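PDB 2GFI: phytase from Debaryomyces castellii, which catalyses the removal of phosphate from phytic acid (inositol hexakisphosphate), acting as a 3-phytase of the histidine acid phosphatase family. Local coordinates for residues A[49-54]-A[406-411]; A[85-90]-A[108-113]; A[253-258]-A[269-274]; A[387-390]-A[395-398]. One frame throughout, in Å; residues are numbered along the deposited sequence.

Interaction 1 (A[49-54]-A[406-411])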
loop_
_atom_site.group_PDB
_atom_site.type_symbol
_atom_site.label_atom_id
_atom_site.label_comp_id
_atom_site.label_asym_id
_atom_site.label_seq_id
_atom_site.Cartn_x
_atom_site.Cartn_y
_atom_site.Cartn_z
ATOM N N PHE A 49 0.565 1.131 19.247
ATOM C CA PHE A 49 1.051 -0.138 19.806
ATOM C C PHE A 49 0.247 -1.323 19.343
ATOM O O PHE A 49 0.452 -2.426 19.842
ATOM C CB PHE A 49 1.062 -0.134 21.336
ATOM C CG PHE A 49 1.785 1.029 21.944
ATOM C CD1 PHE A 49 3.181 1.102 21.915
ATOM C CD2 PHE A 49 1.064 2.045 22.598
ATOM C CE1 PHE A 49 3.836 2.186 22.502
ATOM C CE2 PHE A 49 1.710 3.116 23.201
ATOM C CZ PHE A 49 3.096 3.191 23.155
ATOM N N GLY A 50 -0.689 -1.102 18.410
ATOM C CA GLY A 50 -1.461 -2.198 17.858
ATOM C C GLY A 50 -2.772 -2.399 18.569
ATOM O O GLY A 50 -3.485 -3.329 18.260
ATOM N N ILE A 51 -3.092 -1.511 19.519
ATOM C CA ILE A 51 -4.314 -1.585 20.291
ATOM C C ILE A 51 -5.435 -1.170 19.415
ATOM O O ILE A 51 -5.372 -0.135 18.729
ATOM C CB ILE A 51 -4.244 -0.706 21.542
ATOM C CG1 ILE A 51 -3.075 -1.161 22.429
ATOM C CG2 ILE A 51 -5.502 -0.833 22.326
ATOM C CD1 ILE A 51 -2.653 -0.127 23.388
ATOM N N SER A 52 -6.468 -1.987 19.381
ATOM C CA SER A 52 -7.597 -1.639 18.547
ATOM C C SER A 52 -8.250 -0.359 19.107
ATOM O O SER A 52 -8.402 -0.180 20.334
ATOM C CB SER A 52 -8.518 -2.833 18.429
ATOM O OG SER A 52 -9.835 -2.381 18.187
ATOM N N THR A 53 -8.589 0.573 18.220
ATOM C CA THR A 53 -9.072 1.875 18.691
ATOM C C THR A 53 -10.568 1.801 18.838
ATOM O O THR A 53 -11.147 2.685 19.461
ATOM C CB THR A 53 -8.696 3.023 17.750
ATOM O OG1 THR A 53 -9.118 2.712 16.411
ATOM C CG2 THR A 53 -7.188 3.175 17.673
ATOM N N ASP A 54 -11.174 0.765 18.237
ATOM C CA ASP A 54 -12.567 0.400 18.490
ATOM C C ASP A 54 -12.900 0.370 19.972
ATOM O O ASP A 54 -12.080 -0.035 20.796
ATOM C CB ASP A 54 -12.834 -1.028 18.042
ATOM C CG ASP A 54 -12.845 -1.197 16.548
ATOM O OD1 ASP A 54 -12.245 -0.399 15.812
ATOM O OD2 ASP A 54 -13.441 -2.150 16.029
ATOM N N PRO A 406 -10.502 -3.101 30.015
ATOM C CA PRO A 406 -10.661 -3.499 28.605
ATOM C C PRO A 406 -10.102 -2.430 27.649
ATOM O O PRO A 406 -10.226 -1.240 27.930
ATOM C CB PRO A 406 -12.182 -3.605 28.435
ATOM C CG PRO A 406 -12.699 -3.778 29.834
ATOM C CD PRO A 406 -11.798 -2.976 30.711
ATOM N N GLY A 407 -9.468 -2.855 26.559
ATOM C CA GLY A 407 -8.826 -1.935 25.613
ATOM C C GLY A 407 -7.663 -1.192 26.261
ATOM O O GLY A 407 -7.358 -0.074 25.861
ATOM N N PHE A 408 -7.037 -1.813 27.267
ATOM C CA PHE A 408 -5.942 -1.220 28.065
ATOM C C PHE A 408 -6.270 0.118 28.708
ATOM O O PHE A 408 -5.440 1.045 28.769
ATOM C CB PHE A 408 -4.632 -1.161 27.274
ATOM C CG PHE A 408 -4.162 -2.498 26.837
ATOM C CD1 PHE A 408 -3.570 -3.376 27.756
ATOM C CD2 PHE A 408 -4.307 -2.895 25.514
ATOM C CE1 PHE A 408 -3.138 -4.654 27.345
ATOM C CE2 PHE A 408 -3.866 -4.147 25.079
ATOM C CZ PHE A 408 -3.291 -5.031 26.004
ATOM N N SER A 409 -7.505 0.180 29.216
ATOM C CA SER A 409 -8.060 1.375 29.801
ATOM C C SER A 409 -7.855 1.407 31.317
ATOM O O SER A 409 -7.442 0.429 31.940
ATOM C CB SER A 409 -9.547 1.432 29.463
ATOM O OG SER A 409 -10.196 0.251 29.924
ATOM N N CYS A 410 -8.159 2.551 31.901
ATOM C CA CYS A 410 -7.995 2.788 33.312
ATOM C C CYS A 410 -9.376 2.931 33.977
ATOM O O CYS A 410 -10.172 3.782 33.540
ATOM C CB CYS A 410 -7.240 4.084 33.478
ATOM S SG CYS A 410 -6.762 4.385 35.160
ATOM N N ASN A 411 -9.664 2.113 35.002
ATOM C CA ASN A 411 -10.904 2.277 35.769
ATOM C C ASN A 411 -10.993 3.724 36.219
ATOM O O ASN A 411 -10.024 4.281 36.725
ATOM C CB ASN A 411 -10.924 1.359 37.004
ATOM C CG ASN A 411 -12.321 1.200 37.605
ATOM O OD1 ASN A 411 -12.970 2.172 37.989
ATOM N ND2 ASN A 411 -12.782 -0.043 37.697
#
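G407 O accepts a hydrogen bond from R389 NH1 and, on the side of segment 49-54, lies 4.1 Å from I51 CG2, so one carbonyl takes part in both a polar and an apolar neighbourhood. Within this turn G407 and F408 both take left-handed backbone angles, and the F408 ring meets I51.

The contact itself is apolar. I51 CG1 lies 3.7 Å from F408 CD2, approaching the ring obliquely, while the other branch, I51 CG2, sits at the ring edge in its plane, 4.0 Å from F408 CD2. I51 CD1 also nears F408 CD2. With CG1 anti to the carbonyl carbon (chi1 -60°), both branches of I51 are turned to the ring. Cutting I51 back to an alanine would remove CG1, CG2 and CD1 and is likely to open a gap beside F408 CD2, leaving the ring less firmly held.

The turn behind F408 is held at P406 O, which accepts from the hydroxyl of Y380 of strand 374-382. S409 N bonds P406 O weakly at 3.3 Å, and the 2.5 Å modelled between S409 OG and P406 O is doubtful. I281 of the second subunit packs on both I51 and F408, and F359 of that subunit meets F408 edge-to-face, so the contact is part of an interface. F408 and S409 both face the glycine before P406, the arrangement of a G1 beta bulge.

Interaction 2 (A[85-90]-A[108-113])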
loop_
_atom_site.group_PDB
_atom_site.type_symbol
_atom_site.label_atom_id
_atom_site.label_comp_id
_atom_site.label_asym_id
_atom_site.label_seq_id
_atom_site.Cartn_x
_atom_site.Cartn_y
_atom_site.Cartn_z
ATOM N N ALA A 85 12.805 35.557 3.486
ATOM C CA ALA A 85 14.216 35.971 3.552
ATOM C C ALA A 85 15.220 34.919 3.016
ATOM O O ALA A 85 16.145 35.257 2.269
ATOM C CB ALA A 85 14.594 36.440 4.986
ATOM N N VAL A 86 15.043 33.650 3.375
ATOM C CA VAL A 86 15.909 32.610 2.830
ATOM C C VAL A 86 15.669 32.473 1.346
ATOM O O VAL A 86 16.620 32.371 0.575
ATOM C CB VAL A 86 15.766 31.222 3.540
ATOM C CG1 VAL A 86 16.826 30.226 2.985
ATOM C CG2 VAL A 86 16.003 31.364 5.031
ATOM N N TYR A 87 14.406 32.463 0.930
ATOM C CA TYR A 87 14.083 32.357 -0.474
ATOM C C TYR A 87 14.806 33.456 -1.275
ATOM O O TYR A 87 15.332 33.197 -2.359
ATOM C CB TYR A 87 12.565 32.470 -0.673
ATOM C CG TYR A 87 12.134 32.568 -2.136
ATOM C CD1 TYR A 87 11.899 31.412 -2.905
ATOM C CD2 TYR A 87 11.929 33.823 -2.738
ATOM C CE1 TYR A 87 11.483 31.506 -4.250
ATOM C CE2 TYR A 87 11.517 33.936 -4.047
ATOM C CZ TYR A 87 11.307 32.775 -4.799
ATOM O OH TYR A 87 10.910 32.921 -6.089
ATOM N N GLU A 88 14.786 34.686 -0.736
ATOM C CA GLU A 88 15.367 35.854 -1.373
ATOM C C GLU A 88 16.899 35.758 -1.406
ATOM O O GLU A 88 17.489 36.082 -2.435
ATOM C CB GLU A 88 14.885 37.147 -0.700
ATOM C CG GLU A 88 13.466 37.597 -1.082
ATOM C CD GLU A 88 13.191 37.621 -2.601
ATOM O OE1 GLU A 88 14.123 37.828 -3.422
ATOM O OE2 GLU A 88 12.014 37.448 -3.014
ATOM N N LYS A 89 17.523 35.307 -0.305
ATOM C CA LYS A 89 18.957 34.988 -0.307
ATOM C C LYS A 89 19.283 33.983 -1.409
ATOM O O LYS A 89 20.234 34.188 -2.152
ATOM C CB LYS A 89 19.446 34.468 1.049
ATOM C CG LYS A 89 19.614 35.572 2.068
ATOM C CD LYS A 89 19.951 35.102 3.480
ATOM C CE LYS A 89 21.439 34.771 3.619
ATOM N NZ LYS A 89 21.815 34.636 5.061
ATOM N N LEU A 90 18.467 32.931 -1.550
ATOM C CA LEU A 90 18.717 31.925 -2.576
ATOM C C LEU A 90 18.540 32.513 -3.955
ATOM O O LEU A 90 19.376 32.299 -4.825
ATOM C CB LEU A 90 17.818 30.694 -2.411
ATOM C CG LEU A 90 18.041 29.889 -1.136
ATOM C CD1 LEU A 90 16.953 28.898 -0.964
ATOM C CD2 LEU A 90 19.396 29.225 -1.149
ATOM N N TYR A 108 11.058 29.200 -9.720
ATOM C CA TYR A 108 10.616 28.672 -8.475
ATOM C C TYR A 108 10.008 29.831 -7.697
ATOM O O TYR A 108 10.690 30.793 -7.358
ATOM C CB TYR A 108 11.786 28.030 -7.761
ATOM C CG TYR A 108 11.463 27.453 -6.421
ATOM C CD1 TYR A 108 10.586 26.374 -6.286
ATOM C CD2 TYR A 108 12.068 27.962 -5.276
ATOM C CE1 TYR A 108 10.315 25.843 -5.040
ATOM C CE2 TYR A 108 11.814 27.423 -4.038
ATOM C CZ TYR A 108 10.935 26.374 -3.923
ATOM O OH TYR A 108 10.704 25.850 -2.669
ATOM N N GLU A 109 8.709 29.757 -7.475
ATOM C CA GLU A 109 8.024 30.787 -6.741
ATOM C C GLU A 109 8.120 30.534 -5.242
ATOM O O GLU A 109 8.246 29.406 -4.796
ATOM C CB GLU A 109 6.574 30.832 -7.174
ATOM C CG GLU A 109 6.394 31.248 -8.624
ATOM C CD GLU A 109 4.921 31.386 -9.005
ATOM O OE1 GLU A 109 4.089 30.486 -8.700
ATOM O OE2 GLU A 109 4.575 32.416 -9.617
ATOM N N TYR A 110 8.090 31.602 -4.461
ATOM C CA TYR A 110 7.942 31.456 -3.035
ATOM C C TYR A 110 6.516 30.936 -2.781
ATOM O O TYR A 110 5.577 31.385 -3.449
ATOM C CB TYR A 110 8.170 32.780 -2.345
ATOM C CG TYR A 110 7.979 32.649 -0.869
ATOM C CD1 TYR A 110 8.705 31.717 -0.150
ATOM C CD2 TYR A 110 7.062 33.450 -0.182
ATOM C CE1 TYR A 110 8.512 31.570 1.226
ATOM C CE2 TYR A 110 6.883 33.318 1.213
ATOM C CZ TYR A 110 7.602 32.370 1.893
ATOM O OH TYR A 110 7.439 32.190 3.247
ATOM N N PHE A 111 6.356 29.988 -1.845
ATOM C CA PHE A 111 5.089 29.255 -1.754
ATOM C C PHE A 111 3.928 29.995 -1.069
ATOM O O PHE A 111 2.774 29.598 -1.166
ATOM C CB PHE A 111 5.307 27.899 -1.129
ATOM C CG PHE A 111 5.696 27.935 0.319
ATOM C CD1 PHE A 111 4.731 27.846 1.310
ATOM C CD2 PHE A 111 7.017 27.982 0.688
ATOM C CE1 PHE A 111 5.088 27.816 2.648
ATOM C CE2 PHE A 111 7.393 27.988 2.014
ATOM C CZ PHE A 111 6.436 27.902 2.999
ATOM N N VAL A 112 4.244 31.054 -0.347
ATOM C CA VAL A 112 3.222 31.906 0.191
ATOM C C VAL A 112 3.059 33.077 -0.783
ATOM O O VAL A 112 3.855 34.025 -0.761
ATOM C CB VAL A 112 3.557 32.393 1.604
ATOM C CG1 VAL A 112 2.362 33.082 2.196
ATOM C CG2 VAL A 112 3.972 31.207 2.486
ATOM N N PRO A 113 2.010 33.013 -1.613
ATOM C CA PRO A 113 1.814 34.020 -2.660
ATOM C C PRO A 113 1.448 35.349 -1.999
ATOM O O PRO A 113 2.005 36.420 -2.327
ATOM C CB PRO A 113 0.628 33.466 -3.475
ATOM C CG PRO A 113 -0.145 32.534 -2.516
ATOM C CD PRO A 113 0.899 32.034 -1.542
HETATM O O HOH W 1 7.753 34.110 -5.729
#
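The 85-90 part of helix 77-91 meets the loop residues 108-110 through Y87, whose ring is laid against their backbone. Y110 CB stands over the centre of the Y87 ring, 3.7 Å from its centroid and only 2° off the normal, a nearly ideal CH-pi contact. The Y110 ring itself is turned obliquely, its plane at 50° to that of Y87. Y108 comes in from another direction: its CD2 lies 3.7 Å from Y87 CE1, and its carbonyl O lies at the edge of the Y87 ring, near the ring plane, where the phenol OH donates to it. The 2.5 Å between Y87 OH and Y108 O is very short, and its exact value is doubtful. A water adds a second link, accepting from Y110 N at 2.8 Å and donating weakly to Y87 OH.

Holding CG opposite the backbone N (chi1 172°) carries the Y87 ring out from the helix to the loop. A phenylalanine in its place would probably leave Y108 O without this donor and the water without its weak tie to the helix. Y258 of helix 249-266 packs on both Y87 and Y108. The arrangement is a CH-pi contact, Y110 CB over the Y87 face, joining helix 77-91 to the loop after it at the surface of the histidine phosphatase fold.

Interaction 3 (A[253-258]-A[269-274])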
loop_
_atom_site.group_PDB
_atom_site.type_symbol
_atom_site.label_atom_id
_atom_site.label_comp_id
_atom_site.label_asym_id
_atom_site.label_seq_id
_atom_site.Cartn_x
_atom_site.Cartn_y
_atom_site.Cartn_z
ATOM N N SER A 253 18.717 25.555 8.561
ATOM C CA SER A 253 17.826 25.094 9.595
ATOM C C SER A 253 16.360 25.466 9.326
ATOM O O SER A 253 15.468 24.694 9.598
ATOM C CB SER A 253 18.252 25.685 10.909
ATOM O OG SER A 253 17.452 25.122 11.926
ATOM N N ASN A 254 16.141 26.650 8.762
ATOM C CA ASN A 254 14.827 27.136 8.379
ATOM C C ASN A 254 14.268 26.465 7.142
ATOM O O ASN A 254 13.072 26.480 6.874
ATOM C CB ASN A 254 14.909 28.654 8.181
ATOM C CG ASN A 254 14.920 29.389 9.495
ATOM O OD1 ASN A 254 15.542 30.447 9.646
ATOM N ND2 ASN A 254 14.238 28.820 10.469
ATOM N N LEU A 255 15.124 25.807 6.396
ATOM C CA LEU A 255 14.664 25.198 5.179
ATOM C C LEU A 255 13.904 23.912 5.495
ATOM O O LEU A 255 13.106 23.442 4.682
ATOM C CB LEU A 255 15.833 24.976 4.220
ATOM C CG LEU A 255 16.440 26.201 3.571
ATOM C CD1 LEU A 255 17.604 25.773 2.595
ATOM C CD2 LEU A 255 15.348 26.956 2.852
ATOM N N PHE A 256 14.149 23.351 6.681
ATOM C CA PHE A 256 13.302 22.239 7.182
ATOM C C PHE A 256 11.875 22.652 7.371
ATOM O O PHE A 256 10.989 21.971 6.862
ATOM C CB PHE A 256 13.815 21.622 8.489
ATOM C CG PHE A 256 15.063 20.865 8.330
ATOM C CD1 PHE A 256 15.034 19.547 7.885
ATOM C CD2 PHE A 256 16.293 21.467 8.620
ATOM C CE1 PHE A 256 16.237 18.828 7.744
ATOM C CE2 PHE A 256 17.476 20.779 8.487
ATOM C CZ PHE A 256 17.455 19.446 8.049
ATOM N N GLY A 257 11.644 23.764 8.073
ATOM C CA GLY A 257 10.284 24.311 8.201
ATOM C C GLY A 257 9.725 24.713 6.832
ATOM O O GLY A 257 8.542 24.508 6.518
ATOM N N TYR A 258 10.569 25.293 6.001
ATOM C CA TYR A 258 10.158 25.701 4.676
ATOM C C TYR A 258 9.609 24.468 3.936
ATOM O O TYR A 258 8.530 24.513 3.352
ATOM C CB TYR A 258 11.402 26.290 3.978
ATOM C CG TYR A 258 11.150 27.005 2.676
ATOM C CD1 TYR A 258 11.511 28.361 2.517
ATOM C CD2 TYR A 258 10.577 26.337 1.578
ATOM C CE1 TYR A 258 11.314 29.022 1.315
ATOM C CE2 TYR A 258 10.384 26.984 0.385
ATOM C CZ TYR A 258 10.752 28.330 0.253
ATOM O OH TYR A 258 10.522 28.975 -0.950
ATOM N N SER A 269 7.106 19.555 -1.835
ATOM C CA SER A 269 8.109 20.589 -1.742
ATOM C C SER A 269 9.434 20.097 -2.282
ATOM O O SER A 269 10.008 19.180 -1.733
ATOM C CB SER A 269 8.308 20.983 -0.290
ATOM O OG SER A 269 9.363 21.920 -0.192
ATOM N N PRO A 270 9.945 20.752 -3.319
ATOM C CA PRO A 270 11.311 20.508 -3.754
ATOM C C PRO A 270 12.303 20.742 -2.622
ATOM O O PRO A 270 13.339 20.148 -2.602
ATOM C CB PRO A 270 11.517 21.545 -4.864
ATOM C CG PRO A 270 10.465 22.533 -4.676
ATOM C CD PRO A 270 9.271 21.793 -4.129
ATOM N N MET A 271 11.956 21.564 -1.656
ATOM C CA MET A 271 12.872 21.923 -0.590
ATOM C C MET A 271 13.062 20.739 0.352
ATOM O O MET A 271 14.123 20.604 0.997
ATOM C CB MET A 271 12.298 23.145 0.142
ATOM C CG MET A 271 13.262 23.859 1.008
ATOM S SD MET A 271 14.606 24.603 0.102
ATOM C CE MET A 271 13.857 26.138 -0.514
ATOM N N CYS A 272 12.037 19.871 0.412
ATOM C CA CYS A 272 12.141 18.595 1.145
ATOM C C CYS A 272 13.202 17.671 0.550
ATOM O O CYS A 272 13.675 16.739 1.250
ATOM C CB CYS A 272 10.822 17.840 1.164
ATOM S SG CYS A 272 9.590 18.693 2.134
ATOM N N ASP A 273 13.559 17.914 -0.713
ATOM C CA ASP A 273 14.518 17.006 -1.385
ATOM C C ASP A 273 15.962 17.276 -1.132
ATOM O O ASP A 273 16.799 16.556 -1.638
ATOM C CB ASP A 273 14.313 17.035 -2.874
ATOM C CG ASP A 273 12.934 16.720 -3.228
ATOM O OD1 ASP A 273 12.285 15.974 -2.440
ATOM O OD2 ASP A 273 12.404 17.173 -4.246
ATOM N N ILE A 274 16.263 18.305 -0.362
ATOM C CA ILE A 274 17.669 18.742 -0.246
ATOM C C ILE A 274 18.354 18.120 0.962
ATOM O O ILE A 274 19.557 18.271 1.149
ATOM C CB ILE A 274 17.732 20.284 -0.186
ATOM C CG1 ILE A 274 17.217 20.790 1.162
ATOM C CG2 ILE A 274 16.972 20.895 -1.383
ATOM C CD1 ILE A 274 17.441 22.304 1.385
#
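M271 crosses Y258 at about a right angle and lays its terminal methyl over one face of the tyrosine ring. M271 CE is 3.8 Å from the centroid of the Y258 ring, 17° off the normal and displaced toward the rim on the side of CE2, so the contact is CH-pi in character. The sulfur stands above the same face but farther off, with M271 SD 5.0 Å from the Y258 centroid. Bends at both chi2 (65°) and chi3 (81°) fold the methionine back on itself, which lets CG and CE both touch the ring while SD is presented to L255.

L255 crosses the methionine obliquely. L255 CD2 packs on M271 SD at 3.7 Å and on CE, while L255 CD1 nears SD and meets I274 CD1 at 3.7 Å, the leucine and isoleucine side chains running nearly perpendicular.

The backbone carrying M271 is shaped by S269, whose OG accepts from M271 N at 3.0 Å in an ST turn and, more weakly, from C272 N; E262 on the helix bonds the same oxygen. From there 270-273 winds as a 3-10 segment, and the disulfide between C272 and C259 ties it covalently to helix 249-266. F111 meets Y258 edge-to-face from the neighbouring loop. The buried whole is a Met-aromatic contact by which a helix packs on the 3-10 turn that follows it.

Interaction 4 (A[387-390]-A[395-398]); sequences YVRY and AVIP
A short, strongly splayed beta hairpin at the margin of the mixed sheet brings R389 and Y390 against V396 and I397. The axes of strands 387-390 and 395-397 approach to 5.9 Å, their directions differ by 117°, and a single direct backbone hydrogen bond joins the two segments. In it I397 N donates to Y390 O at 2.9 Å, close to straight at 160°, although the donor is tilted 31° from the carbonyl plane. Y390 O also receives a CA-H...O contact from V396 CA at 3.3 Å. In the other direction a water spans the gap: it accepts from Y390 N at 2.8 Å and donates to I397 O at 2.7 Å, joining two backbone groups that have drawn apart.

The side-chain part belongs to R389 and V396, which cross at about a right angle. V396 CG2 lies over one face of the guanidinium, offset toward the rim and 3.6 Å from R389 NH1, while V396 CG1 touches R389 CD at 3.7 Å. Extended from CG to NE, the arginine chain carries its guanidinium under V396 CG2. There NE forms a salt bridge with E378, and NH1 and NH2 are taken up by backbone oxygens of 406-411 and 49-54, partners that would be expected to offset its buried charge and that fix the rotation of the plane. Y390 points its ring elsewhere, its hydroxyl bonded to that of Y415. The arrangement is that of a twisted antiparallel hairpin whose strands separate enough to admit a bridging water.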
loop_
_atom_site.group_PDB
_atom_site.type_symbol
_atom_site.label_atom_id
_atom_site.label_comp_id
_atom_site.label_asym_id
_atom_site.label_seq_id
_atom_site.Cartn_x
_atom_site.Cartn_y
_atom_site.Cartn_z
ATOM N N TYR A 387 -14.422 2.945 32.452
ATOM C CA TYR A 387 -13.023 2.958 32.048
ATOM C C TYR A 387 -12.732 4.181 31.203
ATOM O O TYR A 387 -13.588 4.679 30.473
ATOM C CB TYR A 387 -12.680 1.683 31.300
ATOM C CG TYR A 387 -12.824 0.490 32.194
ATOM C CD1 TYR A 387 -11.763 0.059 32.982
ATOM C CD2 TYR A 387 -14.046 -0.182 32.287
ATOM C CE1 TYR A 387 -11.912 -1.022 33.830
ATOM C CE2 TYR A 387 -14.203 -1.259 33.112
ATOM C CZ TYR A 387 -13.149 -1.669 33.889
ATOM O OH TYR A 387 -13.314 -2.742 34.721
ATOM N N VAL A 388 -11.503 4.650 31.334
ATOM C CA VAL A 388 -11.024 5.817 30.634
ATOM C C VAL A 388 -9.761 5.397 29.861
ATOM O O VAL A 388 -8.970 4.610 30.346
ATOM C CB VAL A 388 -10.756 6.948 31.670
ATOM C CG1 VAL A 388 -9.971 8.048 31.081
ATOM C CG2 VAL A 388 -12.098 7.512 32.183
ATOM N N ARG A 389 -9.591 5.884 28.642
ATOM C CA ARG A 389 -8.302 5.715 27.988
ATOM C C ARG A 389 -8.050 6.855 27.018
ATOM O O ARG A 389 -8.978 7.556 26.606
ATOM C CB ARG A 389 -8.195 4.351 27.277
ATOM C CG ARG A 389 -9.016 4.252 26.028
ATOM C CD ARG A 389 -8.771 2.977 25.272
ATOM N NE ARG A 389 -9.652 2.896 24.131
ATOM C CZ ARG A 389 -9.750 1.830 23.359
ATOM N NH1 ARG A 389 -9.018 0.742 23.644
ATOM N NH2 ARG A 389 -10.594 1.835 22.320
ATOM N N TYR A 390 -6.780 7.014 26.664
ATOM C CA TYR A 390 -6.335 8.034 25.732
ATOM C C TYR A 390 -6.084 7.483 24.333
ATOM O O TYR A 390 -5.464 6.439 24.184
ATOM C CB TYR A 390 -5.039 8.612 26.242
ATOM C CG TYR A 390 -5.233 9.606 27.337
ATOM C CD1 TYR A 390 -5.360 10.971 27.041
ATOM C CD2 TYR A 390 -5.302 9.197 28.681
ATOM C CE1 TYR A 390 -5.527 11.891 28.047
ATOM C CE2 TYR A 390 -5.480 10.133 29.704
ATOM C CZ TYR A 390 -5.600 11.461 29.373
ATOM O OH TYR A 390 -5.775 12.390 30.368
ATOM N N ALA A 395 -3.989 6.512 18.069
ATOM C CA ALA A 395 -3.382 5.364 18.712
ATOM C C ALA A 395 -3.796 5.342 20.169
ATOM O O ALA A 395 -3.763 6.376 20.813
ATOM C CB ALA A 395 -1.863 5.451 18.620
ATOM N N VAL A 396 -4.187 4.183 20.700
ATOM C CA VAL A 396 -4.458 4.116 22.126
ATOM C C VAL A 396 -3.111 4.194 22.771
ATOM O O VAL A 396 -2.199 3.463 22.386
ATOM C CB VAL A 396 -5.173 2.816 22.560
ATOM C CG1 VAL A 396 -5.276 2.756 24.093
ATOM C CG2 VAL A 396 -6.554 2.665 21.854
ATOM N N ILE A 397 -2.974 5.105 23.723
ATOM C CA ILE A 397 -1.776 5.188 24.561
ATOM C C ILE A 397 -2.164 4.866 25.989
ATOM O O ILE A 397 -2.689 5.735 26.687
ATOM C CB ILE A 397 -1.125 6.597 24.469
ATOM C CG1 ILE A 397 -0.950 7.036 22.994
ATOM C CG2 ILE A 397 0.178 6.658 25.280
ATOM C CD1 ILE A 397 0.060 6.214 22.141
ATOM N N PRO A 398 -1.949 3.626 26.435
ATOM C CA PRO A 398 -2.307 3.269 27.789
ATOM C C PRO A 398 -1.525 4.082 28.843
ATOM O O PRO A 398 -0.385 4.499 28.603
ATOM C CB PRO A 398 -1.971 1.772 27.865
ATOM C CG PRO A 398 -2.050 1.292 26.426
ATOM C CD PRO A 398 -1.400 2.469 25.690
HETATM O O HOH W 2 -4.924 5.535 28.181
#

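Overall arrangement
The four contacts form two clusters on opposite sides of the chain's centre. Interactions 1 and 4, with centres about 6 Å apart, share the margin of the mixed sheet: strand 410-411 pairs with the strand holding 387-390, and R389 ties the two contacts together. Interactions 2 and 3, about 11 Å apart by centres, lie among helices and meet around Y258 and Y108. Interactions 1, 3 and 4 are buried, whereas interaction 2 is a surface contact. Chemistry follows place: backbone bonding and a water join the hairpin, aliphatic and aromatic groups fill interactions 1 and 3, and interaction 2 combines a ring face with a hydroxyl and water.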